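Local coordinates for ORC1-type DNA replication protein 2 (Aeropyrum pernix, PDB 1W5T), which helps regulate DNA replication, binding DNA and ATP, and combines an N-terminal AAA+ ATPase domain with a C-terminal winged-helix domain, at residues A[156-161]-A[196-201]; A[145-150]-A[163-168]; A[313-318]-A[342-347]. All blocks are in the same frame, centred on the assembly; numbering follows the deposited sequence.

In the fold
Contacts 1 and 2 lie in the AAA+ domain, their centres about 9 Å apart. They share helix 158-165, whose first turn meets the junction of helices 190-198 and 200-203 in contact 1, while its last turn meets the residues after strand 139-145 in contact 2. Contact 2 is fully buried; contact 1 adjoins it, L161 packing on M150, but reaches the surface through K198. Contact 1 is purely aliphatic; contact 2 adds the ring of F147 and the thioether of M150. Contact 3, about 38 Å from contact 1 between centres, belongs to the winged-helix domain. It joins helices 308-322 and 330-345 near the surface with an arginine, a tyrosine and a methionine, and draws on carboxylates nearby.

Contact 1. Residues A[156-161]-A[196-201]; sequences IAAEDL and REKIPQ
I199 carries this contact, spreading its two branches over the first turn of helix 158-165. Its CG2 methyl lies 3.6 Å from A158 CB, while the longer branch reaches inward, bringing CD1 to 4.1 Å from L161 CD1. The side chains of I199 and L161 cross at about a right angle, so they meet through these methyl ends and do not lie alongside one another. With chi1 at 42°, CG1 of I199 stands between its own backbone N and carbonyl carbon, and CG2 is left to face the alanine. The small A158 allows a close approach, its CA lying 6.8 Å from I199 CA. K198 reaches the A158 methyl from beside I199: its chain, bent at chi2 and chi4, carries CE to 3.8 Å from A158 CB. The amine beyond makes a weak hydrogen bond to the hydroxyl of Y194, one turn back on helix 190-198.

Helix ends lie on both sides of the interface. A157 is the N-cap residue of helix 158-165, and its carbonyl receives weak bonds from D160 N and L161 N. I199 leaves helical geometry after helix 190-198 and serves in turn as the N-cap position of helix 200-203, so its side chain projects from the kink between the two. Farther in, L151 touches both L161 and I199, and M150 also packs on L161. The contact thus joins two helical connections of the parallel five-stranded AAA+ sheet, one leading into strand 180-186 and the other leading from it to strand 206-212.

Contact 2. Residues A[145-150]-A[163-168]; sequences DEFQSM and TLLRVH
F147 points the far end of its ring at L165, CZ lying 4.2 Å from the CD2 methyl. The two side chains come from opposite directions, and the methyl meets the ring obliquely. Beside this pair, the terminal methyl of M150 approaches L164, with CE 4.3 Å from CD2. The backbones are well separated, F147 CA and L165 CA being 12.2 Å apart, so the gap is spanned entirely by buried apolar side chains. F147 bridges its share by holding CG anti to the backbone N (chi1 -177°), which extends the ring toward helix 158-165.

The turn before M150 is polar on its other side. E146 O accepts from both S149 N and S149 OG, the hydroxyl almost in line with the carbonyl (C=O...O angle 167°). The E146 carboxylate also receives Q148 NE2 at 2.9 Å from OE2; this bond is nearly straight (168°) and lies close to the plane of the Q148 amide. D145 OD1 accepts from E146 N, and D145 OD2 bonds to the hydroxyls of Y91 and the ATP-binding T66. D145, the last residue of strand 139-145, and E146 directly after it are consistent with the Walker B motif of AAA+ ATPases.

L164 sets helix 158-165 against F182 of strand 180-186 and L100 of helix 100-111, where M150 touches I103, while F147 rests on L184 and fills the side toward M195 of helix 190-198.

Contact 3. Residues A[313-318]-A[342-347]; sequences ILRLIA and LTMYNV
R315 and Y345 form the close part of this contact: the tyrosine hydroxyl lies 3.4 Å from R315 CD and equally far from R315 NE. The hydroxyl approaches the guanidinium obliquely, with the group's plane turned 64° from that of the phenol ring. With chi1 at -161° the R315 chain starts away from its own N and then turns at chi2, which sends it past the end of the ring.

Both polar ends share a partner on a third helix: D400 of helix 392-408 takes a salt bridge from R315 NH1 and a weak hydrogen bond from Y345 OH. D400 thus joins helix 308-322, and more weakly helix 330-345, to helix 392-408 of the C-terminal winged-helix domain. R315 NH2 makes a second salt bridge, to E319 one turn along its own helix. Deeper in the domain, I313 and I317 of the first helix pack on Y337 and L333 of the second, and Y345 leans on I403.

Toward solvent the packing is looser. M344 is exposed and lays its sulfur over one face of the guanidinium, SD being 4.4 Å from R315 NE. Just beyond Y345 the helix ends, with N346 turning to positive phi at the surface.

Contact 1. Residues A[156-161]-A[196-201]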
loop_
_atom_site.group_PDB
_atom_site.type_symbol
_atom_site.label_atom_id
_atom_site.label_comp_id
_atom_site.label_asym_id
_atom_site.label_seq_id
_atom_site.Cartn_x
_atom_site.Cartn_y
_atom_site.Cartn_z
ATOM N N ILE A 156 -19.426 8.064 4.079
ATOM C CA ILE A 156 -19.082 8.862 2.890
ATOM C C ILE A 156 -19.941 8.404 1.723
ATOM O O ILE A 156 -19.994 7.217 1.408
ATOM C CB ILE A 156 -17.560 8.772 2.557
ATOM C CG1 ILE A 156 -16.734 9.440 3.652
ATOM C CG2 ILE A 156 -17.244 9.376 1.184
ATOM C CD1 ILE A 156 -15.359 8.873 3.802
ATOM N N ALA A 157 -20.621 9.356 1.095
ATOM C CA ALA A 157 -21.569 9.067 0.020
ATOM C C ALA A 157 -20.970 9.280 -1.368
ATOM O O ALA A 157 -20.235 10.242 -1.594
ATOM C CB ALA A 157 -22.799 9.921 0.179
ATOM N N ALA A 158 -21.330 8.388 -2.289
ATOM C CA ALA A 158 -20.865 8.413 -3.662
ATOM C C ALA A 158 -20.840 9.841 -4.214
ATOM O O ALA A 158 -19.853 10.302 -4.783
ATOM C CB ALA A 158 -21.760 7.523 -4.528
ATOM N N GLU A 159 -21.953 10.524 -4.019
ATOM C CA GLU A 159 -22.171 11.866 -4.538
ATOM C C GLU A 159 -21.114 12.855 -4.025
ATOM O O GLU A 159 -20.704 13.744 -4.757
ATOM C CB GLU A 159 -23.580 12.327 -4.154
ATOM C CG GLU A 159 -23.954 11.957 -2.720
ATOM C CD GLU A 159 -24.819 10.702 -2.609
ATOM O OE1 GLU A 159 -25.884 10.800 -1.972
ATOM O OE2 GLU A 159 -24.449 9.623 -3.130
ATOM N N ASP A 160 -20.673 12.665 -2.780
ATOM C CA ASP A 160 -19.614 13.475 -2.157
ATOM C C ASP A 160 -18.232 13.311 -2.790
ATOM O O ASP A 160 -17.574 14.299 -3.098
ATOM C CB ASP A 160 -19.512 13.144 -0.678
ATOM C CG ASP A 160 -20.710 13.616 0.100
ATOM O OD1 ASP A 160 -21.370 14.592 -0.357
ATOM O OD2 ASP A 160 -21.039 13.064 1.175
ATOM N N LEU A 161 -17.800 12.062 -2.946
ATOM C CA LEU A 161 -16.542 11.745 -3.596
ATOM C C LEU A 161 -16.563 12.385 -4.971
ATOM O O LEU A 161 -15.568 12.913 -5.479
ATOM C CB LEU A 161 -16.393 10.234 -3.750
ATOM C CG LEU A 161 -15.998 9.392 -2.541
ATOM C CD1 LEU A 161 -15.849 7.934 -2.955
ATOM C CD2 LEU A 161 -14.726 9.908 -1.898
ATOM N N ARG A 196 -15.245 1.151 -10.403
ATOM C CA ARG A 196 -15.795 0.896 -11.745
ATOM C C ARG A 196 -17.228 0.416 -11.652
ATOM O O ARG A 196 -18.080 0.842 -12.418
ATOM C CB ARG A 196 -14.997 -0.172 -12.520
ATOM C CG ARG A 196 -14.620 0.168 -13.965
ATOM C CD ARG A 196 -15.764 0.452 -14.980
ATOM N NE ARG A 196 -16.498 -0.727 -15.481
ATOM C CZ ARG A 196 -15.996 -1.700 -16.266
ATOM N NH1 ARG A 196 -16.758 -2.721 -16.665
ATOM N NH2 ARG A 196 -14.730 -1.660 -16.660
ATOM N N GLU A 197 -17.476 -0.495 -10.719
ATOM C CA GLU A 197 -18.776 -1.111 -10.582
ATOM C C GLU A 197 -19.779 -0.210 -9.861
ATOM O O GLU A 197 -20.960 -0.245 -10.195
ATOM C CB GLU A 197 -18.663 -2.488 -9.915
ATOM C CG GLU A 197 -18.800 -3.663 -10.893
ATOM C CD GLU A 197 -19.906 -4.649 -10.515
ATOM O OE1 GLU A 197 -20.312 -4.696 -9.322
ATOM O OE2 GLU A 197 -20.367 -5.403 -11.412
ATOM N N LYS A 198 -19.316 0.609 -8.911
ATOM C CA LYS A 198 -20.222 1.416 -8.098
ATOM C C LYS A 198 -20.320 2.873 -8.523
ATOM O O LYS A 198 -21.416 3.424 -8.539
ATOM C CB LYS A 198 -19.909 1.295 -6.605
ATOM C CG LYS A 198 -19.754 2.637 -5.848
ATOM C CD LYS A 198 -20.442 2.641 -4.447
ATOM C CE LYS A 198 -20.406 4.032 -3.752
ATOM N NZ LYS A 198 -19.207 4.318 -2.857
ATOM N N ILE A 199 -19.187 3.484 -8.889
ATOM C CA ILE A 199 -19.129 4.905 -9.275
ATOM C C ILE A 199 -18.284 5.234 -10.532
ATOM O O ILE A 199 -17.383 6.061 -10.470
ATOM C CB ILE A 199 -18.633 5.741 -8.094
ATOM C CG1 ILE A 199 -17.459 5.028 -7.391
ATOM C CG2 ILE A 199 -19.784 6.053 -7.161
ATOM C CD1 ILE A 199 -16.625 5.911 -6.472
ATOM N N PRO A 200 -18.596 4.639 -11.681
ATOM C CA PRO A 200 -17.744 4.772 -12.875
ATOM C C PRO A 200 -17.570 6.216 -13.368
ATOM O O PRO A 200 -16.648 6.445 -14.147
ATOM C CB PRO A 200 -18.493 3.951 -13.926
ATOM C CG PRO A 200 -19.889 4.005 -13.473
ATOM C CD PRO A 200 -19.797 3.828 -11.966
ATOM N N GLN A 201 -18.418 7.146 -12.921
ATOM C CA GLN A 201 -18.262 8.567 -13.253
ATOM C C GLN A 201 -17.179 9.258 -12.427
ATOM O O GLN A 201 -16.661 10.300 -12.821
ATOM C CB GLN A 201 -19.585 9.322 -13.122
ATOM C CG GLN A 201 -20.796 8.683 -13.856
ATOM C CD GLN A 201 -21.873 9.718 -14.245
ATOM O OE1 GLN A 201 -22.271 9.785 -15.419
ATOM N NE2 GLN A 201 -22.331 10.534 -13.274
#

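Contact 2. Residues A[145-150]-A[163-168]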
loop_
_atom_site.group_PDB
_atom_site.type_symbol
_atom_site.label_atom_id
_atom_site.label_comp_id
_atom_site.label_asym_id
_atom_site.label_seq_id
_atom_site.Cartn_x
_atom_site.Cartn_y
_atom_site.Cartn_z
ATOM N N ASP A 145 -4.433 8.972 1.028
ATOM C CA ASP A 145 -3.935 7.636 1.346
ATOM C C ASP A 145 -4.988 6.695 1.928
ATOM O O ASP A 145 -5.966 7.127 2.538
ATOM C CB ASP A 145 -2.780 7.741 2.341
ATOM C CG ASP A 145 -1.695 6.712 2.104
ATOM O OD1 ASP A 145 -1.912 5.684 1.397
ATOM O OD2 ASP A 145 -0.561 6.848 2.594
ATOM N N GLU A 146 -4.756 5.394 1.754
ATOM C CA GLU A 146 -5.710 4.377 2.177
ATOM C C GLU A 146 -7.072 4.741 1.613
ATOM O O GLU A 146 -8.071 4.677 2.333
ATOM C CB GLU A 146 -5.801 4.250 3.715
ATOM C CG GLU A 146 -4.501 3.943 4.459
ATOM C CD GLU A 146 -3.961 2.533 4.227
ATOM O OE1 GLU A 146 -2.857 2.222 4.703
ATOM O OE2 GLU A 146 -4.620 1.720 3.574
ATOM N N PHE A 147 -7.088 5.093 0.323
ATOM C CA PHE A 147 -8.274 5.594 -0.349
ATOM C C PHE A 147 -9.380 4.553 -0.325
ATOM O O PHE A 147 -10.558 4.900 -0.178
ATOM C CB PHE A 147 -7.959 6.029 -1.798
ATOM C CG PHE A 147 -9.139 6.620 -2.516
ATOM C CD1 PHE A 147 -9.661 7.869 -2.134
ATOM C CD2 PHE A 147 -9.746 5.931 -3.553
ATOM C CE1 PHE A 147 -10.742 8.409 -2.791
ATOM C CE2 PHE A 147 -10.842 6.462 -4.223
ATOM C CZ PHE A 147 -11.343 7.696 -3.852
ATOM N N GLN A 148 -8.997 3.274 -0.429
ATOM C CA GLN A 148 -9.976 2.193 -0.408
ATOM C C GLN A 148 -10.900 2.289 0.804
ATOM O O GLN A 148 -12.053 1.941 0.678
ATOM C CB GLN A 148 -9.327 0.811 -0.506
ATOM C CG GLN A 148 -8.732 0.278 0.792
ATOM C CD GLN A 148 -7.496 1.037 1.233
ATOM O OE1 GLN A 148 -6.878 1.809 0.463
ATOM N NE2 GLN A 148 -7.105 0.799 2.465
ATOM N N SER A 149 -10.416 2.778 1.949
ATOM C CA SER A 149 -11.295 2.984 3.111
ATOM C C SER A 149 -12.326 4.108 2.922
ATOM O O SER A 149 -13.366 4.172 3.590
ATOM C CB SER A 149 -10.515 3.163 4.415
ATOM O OG SER A 149 -10.046 4.484 4.566
ATOM N N MET A 150 -12.046 5.005 1.994
ATOM C CA MET A 150 -13.023 6.018 1.666
ATOM C C MET A 150 -14.121 5.425 0.819
ATOM O O MET A 150 -15.166 6.028 0.712
ATOM C CB MET A 150 -12.367 7.169 0.935
ATOM C CG MET A 150 -11.772 8.198 1.854
ATOM S SD MET A 150 -10.878 9.438 0.913
ATOM C CE MET A 150 -12.176 10.272 0.118
ATOM N N THR A 163 -18.190 15.137 -5.962
ATOM C CA THR A 163 -17.947 16.573 -5.951
ATOM C C THR A 163 -16.479 16.879 -5.613
ATOM O O THR A 163 -15.852 17.715 -6.272
ATOM C CB THR A 163 -18.947 17.364 -5.031
ATOM O OG1 THR A 163 -18.762 16.988 -3.662
ATOM C CG2 THR A 163 -20.386 16.936 -5.289
ATOM N N LEU A 164 -15.948 16.173 -4.615
ATOM C CA LEU A 164 -14.530 16.263 -4.241
ATOM C C LEU A 164 -13.600 16.039 -5.427
ATOM O O LEU A 164 -12.719 16.843 -5.684
ATOM C CB LEU A 164 -14.177 15.273 -3.119
ATOM C CG LEU A 164 -12.690 15.247 -2.739
ATOM C CD1 LEU A 164 -12.260 16.536 -2.040
ATOM C CD2 LEU A 164 -12.314 14.017 -1.912
ATOM N N LEU A 165 -13.812 14.949 -6.149
ATOM C CA LEU A 165 -12.891 14.536 -7.198
ATOM C C LEU A 165 -13.236 15.216 -8.513
ATOM O O LEU A 165 -12.473 15.183 -9.464
ATOM C CB LEU A 165 -12.859 13.013 -7.339
ATOM C CG LEU A 165 -11.877 12.144 -6.539
ATOM C CD1 LEU A 165 -10.957 12.869 -5.548
ATOM C CD2 LEU A 165 -12.647 11.116 -5.822
ATOM N N ARG A 166 -14.394 15.862 -8.541
ATOM C CA ARG A 166 -14.768 16.707 -9.679
ATOM C C ARG A 166 -15.029 18.152 -9.240
ATOM O O ARG A 166 -15.904 18.834 -9.789
ATOM C CB ARG A 166 -15.976 16.109 -10.409
ATOM C CG ARG A 166 -15.599 14.896 -11.277
ATOM C CD ARG A 166 -16.744 13.978 -11.653
ATOM N NE ARG A 166 -16.866 13.853 -13.107
ATOM C CZ ARG A 166 -17.859 14.368 -13.813
ATOM N NH1 ARG A 166 -18.843 15.043 -13.204
ATOM N NH2 ARG A 166 -17.878 14.212 -15.124
ATOM N N VAL A 167 -14.235 18.611 -8.273
ATOM C CA VAL A 167 -14.384 19.914 -7.650
ATOM C C VAL A 167 -14.468 21.138 -8.601
ATOM O O VAL A 167 -15.302 22.028 -8.414
ATOM C CB VAL A 167 -13.299 20.127 -6.570
ATOM C CG1 VAL A 167 -11.903 20.042 -7.195
ATOM C CG2 VAL A 167 -13.517 21.445 -5.815
ATOM N N HIS A 168 -13.629 21.173 -9.614
ATOM C CA HIS A 168 -13.625 22.294 -10.561
ATOM C C HIS A 168 -14.807 22.381 -11.549
ATOM O O HIS A 168 -14.932 23.380 -12.277
ATOM C CB HIS A 168 -12.301 22.314 -11.292
ATOM C CG HIS A 168 -11.137 22.166 -10.371
ATOM N ND1 HIS A 168 -10.902 23.043 -9.336
ATOM C CD2 HIS A 168 -10.178 21.215 -10.288
ATOM C CE1 HIS A 168 -9.820 22.664 -8.681
ATOM N NE2 HIS A 168 -9.356 21.565 -9.244
#

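Contact 3. Residues A[313-318]-A[342-347]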
loop_
_atom_site.group_PDB
_atom_site.type_symbol
_atom_site.label_atom_id
_atom_site.label_comp_id
_atom_site.label_asym_id
_atom_site.label_seq_id
_atom_site.Cartn_x
_atom_site.Cartn_y
_atom_site.Cartn_z
ATOM N N ILE A 313 -10.352 -24.626 2.037
ATOM C CA ILE A 313 -9.513 -24.824 0.862
ATOM C C ILE A 313 -8.151 -24.157 1.016
ATOM O O ILE A 313 -7.093 -24.773 0.700
ATOM C CB ILE A 313 -10.231 -24.330 -0.399
ATOM C CG1 ILE A 313 -11.575 -25.075 -0.545
ATOM C CG2 ILE A 313 -9.324 -24.527 -1.610
ATOM C CD1 ILE A 313 -12.617 -24.388 -1.515
ATOM N N LEU A 314 -8.166 -22.928 1.526
ATOM C CA LEU A 314 -6.924 -22.245 1.871
ATOM C C LEU A 314 -6.052 -23.081 2.830
ATOM O O LEU A 314 -4.850 -23.253 2.620
ATOM C CB LEU A 314 -7.188 -20.843 2.439
ATOM C CG LEU A 314 -5.948 -19.971 2.699
ATOM C CD1 LEU A 314 -5.090 -19.893 1.442
ATOM C CD2 LEU A 314 -6.329 -18.533 3.147
ATOM N N ARG A 315 -6.680 -23.593 3.875
ATOM C CA ARG A 315 -6.001 -24.439 4.840
ATOM C C ARG A 315 -5.338 -25.648 4.177
ATOM O O ARG A 315 -4.181 -25.953 4.440
ATOM C CB ARG A 315 -6.973 -24.905 5.929
ATOM C CG ARG A 315 -6.251 -25.383 7.170
ATOM C CD ARG A 315 -6.754 -26.675 7.719
ATOM N NE ARG A 315 -6.431 -26.809 9.141
ATOM C CZ ARG A 315 -5.492 -27.625 9.628
ATOM N NH1 ARG A 315 -5.286 -27.683 10.933
ATOM N NH2 ARG A 315 -4.759 -28.394 8.822
ATOM N N LEU A 316 -6.071 -26.299 3.286
ATOM C CA LEU A 316 -5.582 -27.509 2.671
ATOM C C LEU A 316 -4.393 -27.226 1.757
ATOM O O LEU A 316 -3.405 -27.961 1.759
ATOM C CB LEU A 316 -6.704 -28.210 1.909
ATOM C CG LEU A 316 -7.810 -28.901 2.705
ATOM C CD1 LEU A 316 -8.985 -29.082 1.789
ATOM C CD2 LEU A 316 -7.367 -30.253 3.313
ATOM N N ILE A 317 -4.495 -26.137 0.987
ATOM C CA ILE A 317 -3.410 -25.688 0.130
ATOM C C ILE A 317 -2.202 -25.345 0.995
ATOM O O ILE A 317 -1.089 -25.685 0.649
ATOM C CB ILE A 317 -3.869 -24.512 -0.722
ATOM C CG1 ILE A 317 -4.861 -25.001 -1.783
ATOM C CG2 ILE A 317 -2.680 -23.773 -1.338
ATOM C CD1 ILE A 317 -5.321 -23.960 -2.830
ATOM N N ALA A 318 -2.428 -24.700 2.130
ATOM C CA ALA A 318 -1.337 -24.396 3.082
ATOM C C ALA A 318 -0.659 -25.644 3.636
ATOM O O ALA A 318 0.545 -25.743 3.573
ATOM C CB ALA A 318 -1.814 -23.519 4.221
ATOM N N LEU A 342 -16.354 -32.836 5.479
ATOM C CA LEU A 342 -17.143 -33.833 6.194
ATOM C C LEU A 342 -16.511 -34.207 7.529
ATOM O O LEU A 342 -17.079 -33.938 8.581
ATOM C CB LEU A 342 -17.264 -35.087 5.335
ATOM C CG LEU A 342 -18.630 -35.653 4.981
ATOM C CD1 LEU A 342 -18.763 -35.787 3.459
ATOM C CD2 LEU A 342 -18.800 -37.009 5.677
ATOM N N THR A 343 -15.325 -34.802 7.481
ATOM C CA THR A 343 -14.695 -35.345 8.684
ATOM C C THR A 343 -14.156 -34.295 9.671
ATOM O O THR A 343 -14.588 -34.271 10.823
ATOM C CB THR A 343 -13.638 -36.467 8.342
ATOM O OG1 THR A 343 -12.952 -36.164 7.126
ATOM C CG2 THR A 343 -14.335 -37.790 8.009
ATOM N N MET A 344 -13.250 -33.422 9.232
ATOM C CA MET A 344 -12.685 -32.396 10.121
ATOM C C MET A 344 -13.644 -31.284 10.497
ATOM O O MET A 344 -13.556 -30.765 11.604
ATOM C CB MET A 344 -11.409 -31.775 9.549
ATOM C CG MET A 344 -10.400 -31.345 10.634
ATOM S SD MET A 344 -9.095 -30.196 10.086
ATOM C CE MET A 344 -8.637 -30.970 8.445
ATOM N N TYR A 345 -14.552 -30.914 9.596
ATOM C CA TYR A 345 -15.361 -29.707 9.818
ATOM C C TYR A 345 -16.869 -29.899 10.012
ATOM O O TYR A 345 -17.574 -28.944 10.322
ATOM C CB TYR A 345 -15.087 -28.656 8.713
ATOM C CG TYR A 345 -13.704 -28.081 8.818
ATOM C CD1 TYR A 345 -12.712 -28.438 7.912
ATOM C CD2 TYR A 345 -13.370 -27.213 9.855
ATOM C CE1 TYR A 345 -11.439 -27.937 8.035
ATOM C CE2 TYR A 345 -12.093 -26.705 9.977
ATOM C CZ TYR A 345 -11.132 -27.069 9.066
ATOM O OH TYR A 345 -9.839 -26.561 9.179
ATOM N N ASN A 346 -17.350 -31.125 9.815
ATOM C CA ASN A 346 -18.787 -31.464 9.870
ATOM C C ASN A 346 -19.707 -30.519 9.061
ATOM O O ASN A 346 -20.772 -30.094 9.540
ATOM C CB ASN A 346 -19.292 -31.657 11.324
ATOM C CG ASN A 346 -18.152 -31.925 12.329
ATOM O OD1 ASN A 346 -17.926 -31.120 13.245
ATOM N ND2 ASN A 346 -17.429 -33.051 12.158
ATOM N N VAL A 347 -19.272 -30.186 7.842
ATOM C CA VAL A 347 -20.091 -29.461 6.869
ATOM C C VAL A 347 -20.100 -30.262 5.564
ATOM O O VAL A 347 -19.090 -30.914 5.220
ATOM C CB VAL A 347 -19.567 -28.005 6.594
ATOM C CG1 VAL A 347 -19.819 -27.082 7.784
ATOM C CG2 VAL A 347 -18.082 -27.981 6.175
#